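Local coordinates for protein NAD(+) phosphorylase MbcT (Mycobacterium tuberculosis, PDB 6FKG) that degrades NAD(+) by phosphorolysis, releasing nicotinamide and ADP-ribose 1''-phosphate, and so kills the cell unless its antitoxin MbcA blocks the active site, at residues E23-Y28 and I94-L99; L59-Q64 and G149-V154; R90-D95 and L167-S172. One frame throughout, in Å; residues are numbered along the deposited sequence.

Contact 1 (E23-Y28 and I94-L99); sequences ETCYRY and IDVTDL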
ATOM      1  N   GLU B  23      52.979  -3.005  -2.905  1.00 49.14           N
ATOM      2  CA  GLU B  23      53.266  -3.732  -1.684  1.00 47.91           C
ATOM      3  C   GLU B  23      52.877  -5.193  -1.841  1.00 50.48           C
ATOM      4  O   GLU B  23      52.031  -5.528  -2.672  1.00 42.71           O
ATOM      5  CB  GLU B  23      52.516  -3.105  -0.503  1.00 45.20           C
ATOM      6  CG  GLU B  23      52.712  -3.778   0.845  1.00 47.41           C
ATOM      7  CD  GLU B  23      54.136  -3.678   1.362  1.00 60.18           C
ATOM      8  OE1 GLU B  23      55.023  -4.406   0.857  1.00 57.02           O
ATOM      9  OE2 GLU B  23      54.362  -2.865   2.284  1.00 71.81           O
ATOM     10  N   THR B  24      53.519  -6.053  -1.057  1.00 42.86           N
ATOM     11  CA  THR B  24      53.069  -7.420  -0.889  1.00 39.06           C
ATOM     12  C   THR B  24      51.952  -7.427   0.151  1.00 44.34           C
ATOM     13  O   THR B  24      52.159  -7.009   1.296  1.00 39.41           O
ATOM     14  CB  THR B  24      54.211  -8.338  -0.444  1.00 41.57           C
ATOM     15  OG1 THR B  24      55.227  -8.361  -1.458  1.00 44.64           O
ATOM     16  CG2 THR B  24      53.690  -9.739  -0.224  1.00 41.72           C
ATOM     17  N   CYS B  25      50.764  -7.877  -0.252  1.00 34.61           N
ATOM     18  CA  CYS B  25      49.589  -7.797   0.607  1.00 30.74           C
ATOM     19  C   CYS B  25      48.996  -9.168   0.880  1.00 33.93           C
ATOM     20  O   CYS B  25      49.396 -10.167   0.286  1.00 33.94           O
ATOM     21  CB  CYS B  25      48.515  -6.901  -0.013  1.00 36.57           C
ATOM     22  SG  CYS B  25      49.003  -5.162  -0.153  1.00 37.78           S
ATOM     23  N   TYR B  26      48.014  -9.189   1.771  1.00 29.83           N
ATOM     24  CA  TYR B  26      47.470 -10.436   2.272  1.00 29.45           C
ATOM     25  C   TYR B  26      45.968 -10.361   2.358  1.00 31.21           C
ATOM     26  O   TYR B  26      45.388  -9.348   2.762  1.00 33.28           O
ATOM     27  CB  TYR B  26      48.069 -10.761   3.655  1.00 34.53           C
ATOM     28  CG  TYR B  26      49.564 -10.911   3.599  1.00 34.44           C
ATOM     29  CD1 TYR B  26      50.400  -9.802   3.708  1.00 33.51           C
ATOM     30  CD2 TYR B  26      50.141 -12.154   3.390  1.00 34.08           C
ATOM     31  CE1 TYR B  26      51.774  -9.935   3.626  1.00 38.33           C
ATOM     32  CE2 TYR B  26      51.504 -12.297   3.313  1.00 38.06           C
ATOM     33  CZ  TYR B  26      52.313 -11.189   3.435  1.00 44.06           C
ATOM     34  OH  TYR B  26      53.669 -11.344   3.358  1.00 43.15           O
ATOM     35  N   ARG B  27      45.342 -11.458   1.968  1.00 31.51           N
ATOM     36  CA  ARG B  27      43.910 -11.580   2.013  1.00 32.91           C
ATOM     37  C   ARG B  27      43.557 -12.978   2.514  1.00 30.33           C
ATOM     38  O   ARG B  27      44.255 -13.919   2.179  1.00 31.21           O
ATOM     39  CB  ARG B  27      43.331 -11.359   0.614  1.00 41.11           C
ATOM     40  CG  ARG B  27      41.857 -11.466   0.590  1.00 38.90           C
ATOM     41  CD  ARG B  27      41.316 -11.649  -0.815  1.00 30.79           C
ATOM     42  NE  ARG B  27      39.871 -11.602  -0.720  1.00 29.47           N
ATOM     43  CZ  ARG B  27      39.054 -11.785  -1.741  1.00 34.55           C
ATOM     44  NH1 ARG B  27      39.556 -12.021  -2.951  1.00 36.18           N
ATOM     45  NH2 ARG B  27      37.741 -11.719  -1.550  1.00 33.45           N
ATOM     46  N   TYR B  28      42.470 -13.136   3.269  1.00 27.23           N
ATOM     47  CA  TYR B  28      42.030 -14.492   3.602  1.00 28.19           C
ATOM     48  C   TYR B  28      40.641 -14.730   2.999  1.00 29.98           C
ATOM     49  O   TYR B  28      39.857 -13.796   2.790  1.00 30.67           O
ATOM     50  CB  TYR B  28      42.054 -14.746   5.140  1.00 28.38           C
ATOM     51  CG  TYR B  28      40.899 -14.112   5.881  1.00 31.43           C
ATOM     52  CD1 TYR B  28      40.885 -12.751   6.141  1.00 31.50           C
ATOM     53  CD2 TYR B  28      39.824 -14.875   6.317  1.00 29.50           C
ATOM     54  CE1 TYR B  28      39.826 -12.160   6.796  1.00 34.95           C
ATOM     55  CE2 TYR B  28      38.751 -14.287   6.969  1.00 28.73           C
ATOM     56  CZ  TYR B  28      38.758 -12.935   7.205  1.00 34.42           C
ATOM     57  OH  TYR B  28      37.695 -12.352   7.862  1.00 32.76           O
ATOM     58  N   ILE B  94      49.408 -11.676  -2.065  1.00 31.79           N
ATOM     59  CA  ILE B  94      49.102 -11.030  -3.339  1.00 33.60           C
ATOM     60  C   ILE B  94      49.955  -9.786  -3.498  1.00 35.91           C
ATOM     61  O   ILE B  94      49.839  -8.838  -2.721  1.00 36.14           O
ATOM     62  CB  ILE B  94      47.610 -10.661  -3.442  1.00 35.56           C
ATOM     63  CG1 ILE B  94      46.746 -11.932  -3.371  1.00 32.24           C
ATOM     64  CG2 ILE B  94      47.336  -9.868  -4.735  1.00 35.08           C
ATOM     65  CD1 ILE B  94      45.262 -11.683  -3.077  1.00 30.88           C
ATOM     66  N   ASP B  95      50.833  -9.812  -4.494  1.00 41.98           N
ATOM     67  CA  ASP B  95      51.661  -8.658  -4.817  1.00 46.42           C
ATOM     68  C   ASP B  95      50.845  -7.601  -5.561  1.00 45.33           C
ATOM     69  O   ASP B  95      50.188  -7.891  -6.570  1.00 42.97           O
ATOM     70  CB  ASP B  95      52.872  -9.070  -5.661  1.00 44.27           C
ATOM     71  CG  ASP B  95      53.971  -9.717  -4.843  1.00 52.48           C
ATOM     72  OD1 ASP B  95      53.973  -9.562  -3.606  1.00 48.04           O
ATOM     73  OD2 ASP B  95      54.855 -10.361  -5.445  1.00 61.71           O
ATOM     74  N   VAL B  96      50.895  -6.374  -5.055  1.00 39.82           N
ATOM     75  CA  VAL B  96      50.196  -5.244  -5.672  1.00 41.31           C
ATOM     76  C   VAL B  96      51.231  -4.291  -6.272  1.00 41.71           C
ATOM     77  O   VAL B  96      52.179  -3.897  -5.589  1.00 48.83           O
ATOM     78  CB  VAL B  96      49.318  -4.497  -4.645  1.00 40.62           C
ATOM     79  CG1 VAL B  96      48.645  -3.286  -5.281  1.00 32.59           C
ATOM     80  CG2 VAL B  96      48.294  -5.446  -4.036  1.00 34.44           C
ATOM     81  N   THR B  97      51.050  -3.921  -7.538  1.00 42.45           N
ATOM     82  CA  THR B  97      52.029  -3.094  -8.240  1.00 41.24           C
ATOM     83  C   THR B  97      51.413  -1.843  -8.847  1.00 43.96           C
ATOM     84  O   THR B  97      50.483  -1.921  -9.650  1.00 43.91           O
ATOM     85  CB  THR B  97      52.731  -3.890  -9.362  1.00 46.47           C
ATOM     86  OG1 THR B  97      53.316  -5.071  -8.803  1.00 49.41           O
ATOM     87  CG2 THR B  97      53.825  -3.043 -10.035  1.00 46.43           C
ATOM     88  N   ASP B  98      51.951  -0.695  -8.442  1.00 46.39           N
ATOM     89  CA  ASP B  98      51.565   0.618  -8.956  1.00 49.59           C
ATOM     90  C   ASP B  98      50.054   0.873  -8.982  1.00 49.43           C
ATOM     91  O   ASP B  98      49.542   1.461  -9.932  1.00 46.87           O
ATOM     92  CB  ASP B  98      52.148   0.809 -10.356  1.00 53.59           C
ATOM     93  CG  ASP B  98      53.664   0.784 -10.357  1.00 58.99           C
ATOM     94  OD1 ASP B  98      54.269   1.297  -9.390  1.00 53.59           O
ATOM     95  OD2 ASP B  98      54.251   0.252 -11.320  1.00 63.27           O
ATOM     96  N   LEU B  99      49.351   0.452  -7.934  1.00 43.20           N
ATOM     97  CA  LEU B  99      47.909   0.670  -7.852  1.00 39.72           C
ATOM     98  C   LEU B  99      47.635   2.136  -7.543  1.00 41.14           C
ATOM     99  O   LEU B  99      48.189   2.693  -6.592  1.00 39.38           O
ATOM    100  CB  LEU B  99      47.277  -0.231  -6.784  1.00 35.36           C
ATOM    101  CG  LEU B  99      45.793  -0.570  -6.936  1.00 35.85           C
ATOM    102  CD1 LEU B  99      45.582  -1.453  -8.150  1.00 36.47           C
ATOM    103  CD2 LEU B  99      45.229  -1.234  -5.679  1.00 35.05           C
TER
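Glu23 and Val96 make one antiparallel hydrogen-bonded pair between strands 19-30 and 89-103, and Cys25 with Ile94 makes the next. In the first, Val96 N reaches Glu23 O at 2.8 Å and Glu23 N returns to Val96 O at 2.9 Å. In the second, the N-H of Ile94 points straight at Cys25 O, with N and O 2.8 Å apart, while Cys25 N comes to Ile94 O from above the carbonyl plane.

The polar side-chain contact belongs to the non-hydrogen-bonded pair between them, Thr24 and Asp95. Their side chains run alongside each other on one face of the sheet. A chi1 of -62° sets Thr24 OG1 beside its own backbone N, and from there it donates to Asp95 OD1 at 2.8 Å. It meets the syn side of that oxygen but 32° out of the carboxylate plane. Thr24 CG2 also lies 3.4 Å from Asp95 OD1. Asp95 OD2 forms a salt bridge with Arg170 of strand 167-174, so the carboxylate is held from two neighbouring strands.

On the other face the contacts across the strands are apolar. Cys25 SG lies 4.0 Å from Val96 CG2, and farther along Ile94 CD1 touches Arg27 CB at 4.2 Å; Leu59 of strand 56-60 packs on Cys25, Arg27 and Ile94. From CG to NE the Arg27 chain is extended, carrying the guanidinium away from Ile94 to the backbone oxygens of Ala35 and Ser37 and to Glu111 O of the antitoxin chain MbcA.

The two strands cross at 136° between their chain directions, and beyond the pairing Asp98 and Leu99 form a G1 beta bulge opposite Trp21. This is a twisted antiparallel pair within the mixed sheet of the RES domain, a member of the ADP-ribosyl clan, with Arg27 reaching the antitoxin from the Cys25 and Val96 side.

Contact 2 (L59-Q64 and G149-V154); sequences LADSAQ and GGVGLV
A short antiparallel pairing joins the end of strand 56-60 to the start of strand 150-156, just where the 59-64 segment leaves the sheet for helix 63-76. Leu59 and Leu153 form the hydrogen-bonded pair: Leu59 N gives to Leu153 O at 2.9 Å, in the carbonyl plane, and Leu153 N gives to Leu59 O at 2.8 Å. Their side chains lie side by side, Leu59 CD1 4.1 Å from Leu153 CD2, on a face where Ile94 and Val96 of strand 89-103 also pack. At the next pair, Ala60 with Gly152, the backbones close to 4.4 Å between their CA atoms.

Asp61 carries the contact beyond the strand end. Its N binds Val151 O at 2.9 Å, and its carboxylate folds back so that OD1 accepts from Val151 N at 3.0 Å. The chi1 of 71° sets CG between the backbone N and carbonyl carbon, which brings the carboxylate across Val151 at about a right angle; the N-H meets OD1 from above the carboxylate plane, 64° out of it. OD2 then rests on Val151 CB at 3.5 Å. Gly150, with its positive phi of 156°, has no side chain and lets the backbone run close to Asp61 OD1.

Ser62 is the N-cap of helix 63-76, its OG bonded to Ala65 N: a strand-to-helix turn with a serine N-cap, at the end of strand 56-60, touched at Ala60 by Phe114 of the antitoxin chain MbcA.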
ATOM      1  N   LEU B  59      42.385  -6.237   1.343  1.00 29.97           N
ATOM      2  CA  LEU B  59      43.712  -6.768   1.639  1.00 27.04           C
ATOM      3  C   LEU B  59      44.357  -5.999   2.778  1.00 29.55           C
ATOM      4  O   LEU B  59      44.014  -4.855   3.017  1.00 30.10           O
ATOM      5  CB  LEU B  59      44.622  -6.699   0.406  1.00 30.68           C
ATOM      6  CG  LEU B  59      44.028  -7.386  -0.836  1.00 38.24           C
ATOM      7  CD1 LEU B  59      43.770  -6.364  -1.914  1.00 46.56           C
ATOM      8  CD2 LEU B  59      44.963  -8.444  -1.348  1.00 38.38           C
ATOM      9  N   ALA B  60      45.319  -6.626   3.455  1.00 27.28           N
ATOM     10  CA  ALA B  60      46.096  -5.938   4.487  1.00 29.64           C
ATOM     11  C   ALA B  60      47.560  -5.878   4.060  1.00 30.93           C
ATOM     12  O   ALA B  60      47.975  -6.686   3.230  1.00 34.91           O
ATOM     13  CB  ALA B  60      45.957  -6.656   5.818  1.00 29.55           C
ATOM     14  N   ASP B  61      48.349  -4.969   4.644  1.00 29.58           N
ATOM     15  CA  ASP B  61      49.738  -4.779   4.201  1.00 33.00           C
ATOM     16  C   ASP B  61      50.745  -5.691   4.905  1.00 37.10           C
ATOM     17  O   ASP B  61      51.954  -5.586   4.685  1.00 35.06           O
ATOM     18  CB  ASP B  61      50.180  -3.309   4.372  1.00 35.20           C
ATOM     19  CG  ASP B  61      50.368  -2.902   5.830  1.00 42.76           C
ATOM     20  OD1 ASP B  61      49.732  -3.493   6.730  1.00 37.16           O
ATOM     21  OD2 ASP B  61      51.166  -1.974   6.083  1.00 42.12           O
ATOM     22  N   SER B  62      50.256  -6.585   5.750  1.00 32.23           N
ATOM     23  CA  SER B  62      51.105  -7.605   6.357  1.00 34.61           C
ATOM     24  C   SER B  62      50.261  -8.795   6.764  1.00 36.99           C
ATOM     25  O   SER B  62      49.051  -8.665   6.954  1.00 32.41           O
ATOM     26  CB  SER B  62      51.838  -7.059   7.584  1.00 39.46           C
ATOM     27  OG  SER B  62      50.938  -6.887   8.675  1.00 39.94           O
ATOM     28  N   ALA B  63      50.894  -9.952   6.923  1.00 32.52           N
ATOM     29  CA  ALA B  63      50.174 -11.124   7.399  1.00 37.18           C
ATOM     30  C   ALA B  63      49.595 -10.859   8.793  1.00 33.67           C
ATOM     31  O   ALA B  63      48.493 -11.323   9.125  1.00 32.36           O
ATOM     32  CB  ALA B  63      51.091 -12.344   7.419  1.00 40.84           C
ATOM     33  N   GLN B  64      50.323 -10.089   9.596  1.00 31.40           N
ATOM     34  CA  GLN B  64      49.866  -9.802  10.960  1.00 30.28           C
ATOM     35  C   GLN B  64      48.611  -8.937  10.951  1.00 33.83           C
ATOM     36  O   GLN B  64      47.671  -9.175  11.714  1.00 34.14           O
ATOM     37  CB  GLN B  64      50.958  -9.117  11.778  1.00 36.23           C
ATOM     38  CG  GLN B  64      50.541  -8.924  13.216  1.00 52.56           C
ATOM     39  CD  GLN B  64      51.234  -7.756  13.870  1.00 73.48           C
ATOM     40  OE1 GLN B  64      52.369  -7.872  14.325  1.00 72.48           O
ATOM     41  NE2 GLN B  64      50.553  -6.616  13.917  1.00 84.44           N
ATOM     42  N   GLY B 149      45.188  -3.371  12.558  1.00 44.38           N
ATOM     43  CA  GLY B 149      46.503  -3.969  12.709  1.00 44.95           C
ATOM     44  C   GLY B 149      47.587  -3.429  11.790  1.00 44.91           C
ATOM     45  O   GLY B 149      48.687  -3.981  11.743  1.00 41.70           O
ATOM     46  N   GLY B 150      47.289  -2.361  11.056  1.00 41.47           N
ATOM     47  CA  GLY B 150      48.252  -1.778  10.128  1.00 41.46           C
ATOM     48  C   GLY B 150      47.563  -0.997   9.016  1.00 41.26           C
ATOM     49  O   GLY B 150      46.762  -0.106   9.291  1.00 37.95           O
ATOM     50  N   VAL B 151      47.847  -1.338   7.761  1.00 36.71           N
ATOM     51  CA  VAL B 151      47.237  -0.634   6.622  1.00 33.55           C
ATOM     52  C   VAL B 151      46.385  -1.580   5.783  1.00 33.92           C
ATOM     53  O   VAL B 151      46.769  -2.721   5.537  1.00 34.04           O
ATOM     54  CB  VAL B 151      48.314   0.032   5.742  1.00 34.52           C
ATOM     55  CG1 VAL B 151      47.689   0.634   4.491  1.00 34.21           C
ATOM     56  CG2 VAL B 151      49.038   1.101   6.546  1.00 42.86           C
ATOM     57  N   GLY B 152      45.205  -1.117   5.383  1.00 31.60           N
ATOM     58  CA  GLY B 152      44.327  -1.885   4.517  1.00 31.12           C
ATOM     59  C   GLY B 152      44.272  -1.322   3.114  1.00 34.27           C
ATOM     60  O   GLY B 152      44.504  -0.130   2.888  1.00 33.24           O
ATOM     61  N   LEU B 153      43.996  -2.201   2.159  1.00 33.80           N
ATOM     62  CA  LEU B 153      43.802  -1.802   0.777  1.00 30.75           C
ATOM     63  C   LEU B 153      42.471  -2.350   0.299  1.00 29.31           C
ATOM     64  O   LEU B 153      42.207  -3.549   0.410  1.00 31.21           O
ATOM     65  CB  LEU B 153      44.934  -2.321  -0.109  1.00 34.10           C
ATOM     66  CG  LEU B 153      44.716  -2.151  -1.614  1.00 36.70           C
ATOM     67  CD1 LEU B 153      44.560  -0.675  -1.988  1.00 38.18           C
ATOM     68  CD2 LEU B 153      45.852  -2.809  -2.387  1.00 35.48           C
ATOM     69  N   VAL B 154      41.631  -1.468  -0.227  1.00 28.06           N
ATOM     70  CA  VAL B 154      40.380  -1.881  -0.838  1.00 28.47           C
ATOM     71  C   VAL B 154      40.515  -1.706  -2.336  1.00 30.61           C
ATOM     72  O   VAL B 154      40.688  -0.584  -2.794  1.00 30.70           O
ATOM     73  CB  VAL B 154      39.196  -1.054  -0.326  1.00 32.41           C
ATOM     74  CG1 VAL B 154      37.883  -1.678  -0.782  1.00 29.68           C
ATOM     75  CG2 VAL B 154      39.254  -0.978   1.197  1.00 36.27           C
TER

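Contact 3 (R90-D95 and L167-S172); sequences RLHTID and LQLRQS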
ATOM      1  N   ARG B  90      41.926 -20.049   3.700  1.00 28.93           N
ATOM      2  CA  ARG B  90      43.270 -19.955   3.154  0.61 29.23           C
ATOM      3  C   ARG B  90      43.771 -18.516   3.194  1.00 31.63           C
ATOM      4  O   ARG B  90      42.981 -17.564   3.142  1.00 31.98           O
ATOM      5  CB  ARG B  90      43.314 -20.513   1.725  0.61 34.68           C
ATOM      6  CG  ARG B  90      43.187 -22.037   1.680  0.61 35.40           C
ATOM      7  CD  ARG B  90      43.444 -22.597   0.294  0.61 36.94           C
ATOM      8  NE  ARG B  90      43.500 -24.056   0.299  0.61 33.70           N
ATOM      9  CZ  ARG B  90      43.358 -24.807  -0.787  0.61 44.83           C
ATOM     10  NH1 ARG B  90      43.424 -26.129  -0.699  0.61 43.37           N
ATOM     11  NH2 ARG B  90      43.146 -24.230  -1.962  0.61 47.43           N
ATOM     12  N   LEU B  91      45.087 -18.378   3.301  1.00 29.58           N
ATOM     13  CA  LEU B  91      45.744 -17.090   3.344  1.00 28.24           C
ATOM     14  C   LEU B  91      46.492 -16.880   2.038  1.00 31.10           C
ATOM     15  O   LEU B  91      47.391 -17.651   1.689  1.00 32.97           O
ATOM     16  CB  LEU B  91      46.719 -17.010   4.535  1.00 28.83           C
ATOM     17  CG  LEU B  91      47.545 -15.724   4.606  1.00 31.23           C
ATOM     18  CD1 LEU B  91      46.670 -14.492   4.806  1.00 32.40           C
ATOM     19  CD2 LEU B  91      48.560 -15.846   5.726  1.00 37.13           C
ATOM     20  N   HIS B  92      46.111 -15.825   1.333  1.00 31.57           N
ATOM     21  CA  HIS B  92      46.671 -15.493   0.031  1.00 37.02           C
ATOM     22  C   HIS B  92      47.648 -14.351   0.102  1.00 31.43           C
ATOM     23  O   HIS B  92      47.339 -13.293   0.638  1.00 32.88           O
ATOM     24  CB  HIS B  92      45.555 -15.121  -0.936  1.00 29.74           C
ATOM     25  CG  HIS B  92      44.436 -16.100  -0.946  1.00 29.78           C
ATOM     26  ND1 HIS B  92      44.572 -17.373  -1.459  1.00 29.56           N
ATOM     27  CD2 HIS B  92      43.163 -16.004  -0.493  1.00 30.48           C
ATOM     28  CE1 HIS B  92      43.421 -18.015  -1.329  1.00 33.25           C
ATOM     29  NE2 HIS B  92      42.552 -17.206  -0.744  1.00 30.63           N
ATOM     30  N   THR B  93      48.823 -14.574  -0.457  1.00 30.57           N
ATOM     31  CA  THR B  93      49.832 -13.548  -0.586  1.00 33.14           C
ATOM     32  C   THR B  93      49.703 -12.967  -1.982  1.00 34.54           C
ATOM     33  O   THR B  93      49.850 -13.692  -2.960  1.00 33.45           O
ATOM     34  CB  THR B  93      51.231 -14.120  -0.388  1.00 33.43           C
ATOM     35  OG1 THR B  93      51.307 -14.752   0.894  1.00 36.22           O
ATOM     36  CG2 THR B  93      52.279 -13.025  -0.482  1.00 38.79           C
ATOM     37  N   ILE B  94      49.408 -11.676  -2.065  1.00 31.79           N
ATOM     38  CA  ILE B  94      49.102 -11.030  -3.339  1.00 33.60           C
ATOM     39  C   ILE B  94      49.955  -9.786  -3.498  1.00 35.91           C
ATOM     40  O   ILE B  94      49.839  -8.838  -2.721  1.00 36.14           O
ATOM     41  CB  ILE B  94      47.610 -10.661  -3.442  1.00 35.56           C
ATOM     42  CG1 ILE B  94      46.746 -11.932  -3.371  1.00 32.24           C
ATOM     43  CG2 ILE B  94      47.336  -9.868  -4.735  1.00 35.08           C
ATOM     44  CD1 ILE B  94      45.262 -11.683  -3.077  1.00 30.88           C
ATOM     45  N   ASP B  95      50.833  -9.812  -4.494  1.00 41.98           N
ATOM     46  CA  ASP B  95      51.661  -8.658  -4.817  1.00 46.42           C
ATOM     47  C   ASP B  95      50.845  -7.601  -5.561  1.00 45.33           C
ATOM     48  O   ASP B  95      50.188  -7.891  -6.570  1.00 42.97           O
ATOM     49  CB  ASP B  95      52.872  -9.070  -5.661  1.00 44.27           C
ATOM     50  CG  ASP B  95      53.971  -9.717  -4.843  1.00 52.48           C
ATOM     51  OD1 ASP B  95      53.973  -9.562  -3.606  1.00 48.04           O
ATOM     52  OD2 ASP B  95      54.855 -10.361  -5.445  1.00 61.71           O
ATOM     53  N   LEU B 167      47.720  -6.886  -9.806  1.00 41.94           N
ATOM     54  CA  LEU B 167      47.516  -7.796  -8.693  1.00 40.86           C
ATOM     55  C   LEU B 167      47.990  -9.178  -9.130  1.00 46.37           C
ATOM     56  O   LEU B 167      47.543  -9.694 -10.144  1.00 43.40           O
ATOM     57  CB  LEU B 167      46.048  -7.842  -8.268  1.00 44.19           C
ATOM     58  CG  LEU B 167      45.561  -6.947  -7.134  1.00 51.60           C
ATOM     59  CD1 LEU B 167      45.839  -5.489  -7.432  1.00 51.28           C
ATOM     60  CD2 LEU B 167      44.075  -7.175  -6.946  1.00 51.44           C
ATOM     61  N   GLN B 168      48.907  -9.768  -8.373  1.00 47.50           N
ATOM     62  CA  GLN B 168      49.438 -11.078  -8.727  1.00 41.51           C
ATOM     63  C   GLN B 168      49.458 -12.000  -7.527  1.00 42.10           C
ATOM     64  O   GLN B 168      50.129 -11.714  -6.531  1.00 43.32           O
ATOM     65  CB  GLN B 168      50.847 -10.951  -9.306  1.00 45.51           C
ATOM     66  CG  GLN B 168      50.896 -10.268 -10.667  1.00 65.46           C
ATOM     67  CD  GLN B 168      52.315 -10.008 -11.138  1.00 76.99           C
ATOM     68  OE1 GLN B 168      53.129  -9.434 -10.411  1.00 85.24           O
ATOM     69  NE2 GLN B 168      52.618 -10.433 -12.357  1.00 71.35           N
ATOM     70  N   LEU B 169      48.713 -13.098  -7.621  1.00 40.03           N
ATOM     71  CA  LEU B 169      48.688 -14.100  -6.558  1.00 43.10           C
ATOM     72  C   LEU B 169      50.031 -14.818  -6.517  1.00 44.70           C
ATOM     73  O   LEU B 169      50.448 -15.394  -7.516  1.00 48.34           O
ATOM     74  CB  LEU B 169      47.561 -15.107  -6.783  1.00 41.79           C
ATOM     75  CG  LEU B 169      47.455 -16.215  -5.741  1.00 41.81           C
ATOM     76  CD1 LEU B 169      47.113 -15.617  -4.375  1.00 32.51           C
ATOM     77  CD2 LEU B 169      46.428 -17.264  -6.164  1.00 42.41           C
ATOM     78  N   ARG B 170      50.707 -14.766  -5.371  1.00 35.89           N
ATOM     79  CA  ARG B 170      52.035 -15.366  -5.229  1.00 41.51           C
ATOM     80  C   ARG B 170      51.959 -16.712  -4.538  1.00 44.38           C
ATOM     81  O   ARG B 170      52.712 -17.617  -4.853  1.00 46.48           O
ATOM     82  CB  ARG B 170      52.973 -14.450  -4.436  1.00 42.28           C
ATOM     83  CG  ARG B 170      53.385 -13.184  -5.158  1.00 46.40           C
ATOM     84  CD  ARG B 170      53.666 -13.457  -6.632  1.00 53.00           C
ATOM     85  NE  ARG B 170      54.635 -12.513  -7.176  1.00 64.30           N
ATOM     86  CZ  ARG B 170      54.705 -12.163  -8.458  1.00 81.06           C
ATOM     87  NH1 ARG B 170      53.851 -12.669  -9.341  1.00 83.03           N
ATOM     88  NH2 ARG B 170      55.625 -11.296  -8.857  1.00 84.37           N
ATOM     89  N   GLN B 171      51.041 -16.841  -3.588  1.00 37.05           N
ATOM     90  CA  GLN B 171      51.028 -18.009  -2.721  1.00 44.99           C
ATOM     91  C   GLN B 171      49.690 -18.118  -2.006  1.00 35.09           C
ATOM     92  O   GLN B 171      49.083 -17.105  -1.693  1.00 34.00           O
ATOM     93  CB  GLN B 171      52.176 -17.910  -1.713  1.00 52.55           C
ATOM     94  CG  GLN B 171      52.260 -19.027  -0.698  1.00 57.74           C
ATOM     95  CD  GLN B 171      53.255 -18.707   0.396  1.00 65.92           C
ATOM     96  OE1 GLN B 171      52.908 -18.646   1.575  1.00 73.81           O
ATOM     97  NE2 GLN B 171      54.500 -18.486   0.008  1.00 68.50           N
ATOM     98  N   SER B 172      49.228 -19.345  -1.775  1.00 35.82           N
ATOM     99  CA  SER B 172      48.033 -19.592  -0.951  1.00 38.59           C
ATOM    100  C   SER B 172      48.354 -20.725   0.014  1.00 40.26           C
ATOM    101  O   SER B 172      48.899 -21.741  -0.401  1.00 40.38           O
ATOM    102  CB  SER B 172      46.814 -19.974  -1.807  1.00 37.49           C
ATOM    103  OG  SER B 172      46.462 -18.962  -2.736  1.00 35.80           O
TER
HETATM  104  O   HOH W   1      50.009 -17.008   1.699  1.00 38.38           O
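A classic beta bulge interrupts the antiparallel pairing of strand 89-103 with strand 167-174, where Arg170 and Gln171 together face Thr93. Thr93 O takes a straight bond from Arg170 N at 2.8 Å and a weak one from Gln171 N, while Thr93 N returns to Gln171 O. Past the bulge, Asp95 and Gln168 exchange two backbone bonds in regular fashion.

At the bulge the Arg170 side chain comes back over Asp95. Its chain is bent at chi2 (-40°), so CG and CD pass over the carboxylate and NE reaches Asp95 OD2 at 2.8 Å. This is a salt bridge, though the hydrogen bond within it is weak, bent to 122° at the hydrogen, and the carboxylate and guanidinium planes stand 75° apart.

The pairing puts strand 167-174 on the flank of strand 89-103 in the mixed sheet of the RES domain. On the face of His92, Ile94 and Leu169, Leu169 CD1 wedges between His92 CB and Ile94 CG1, 3.8 Å from each. Ser172 OG meets the edge of the imidazole, in its plane, 2.8 Å from His92 ND1; NE2 is hydrogen-bonded to Thr29 OG1, and bonds at both nitrogens probably fix the ring's rotation.

On the Thr93 and Gln171 face, a water bonds to Leu91 O and, at 2.7 Å, to Thr93 OG1, with a weaker link to Gln171 OE1, which also binds a glycerol, probably from the crystallisation liquor.

Strand 89-103 is held on both flanks: contact 1 sets strand 19-30 on one and contact 3 sets strand 167-174 on the other, sharing Ile94 and Asp95. Contact 2 joins two other strands of the same sheet and lies nearest the centre of the chain, about 7 Å centre to centre, against 11 and 14 Å for contacts 1 and 3. Exposed residues touch only in contact 3, which adds a salt bridge and a water. Contact 2 has a leucine pair and a carboxylate accepting from backbone; contact 1 has a threonine-aspartate bond on one face and apolar contacts on the other. Tyr26 O to Ala60 N, probably a hydrogen bond (2.8 Å), ties contacts 1 and 2.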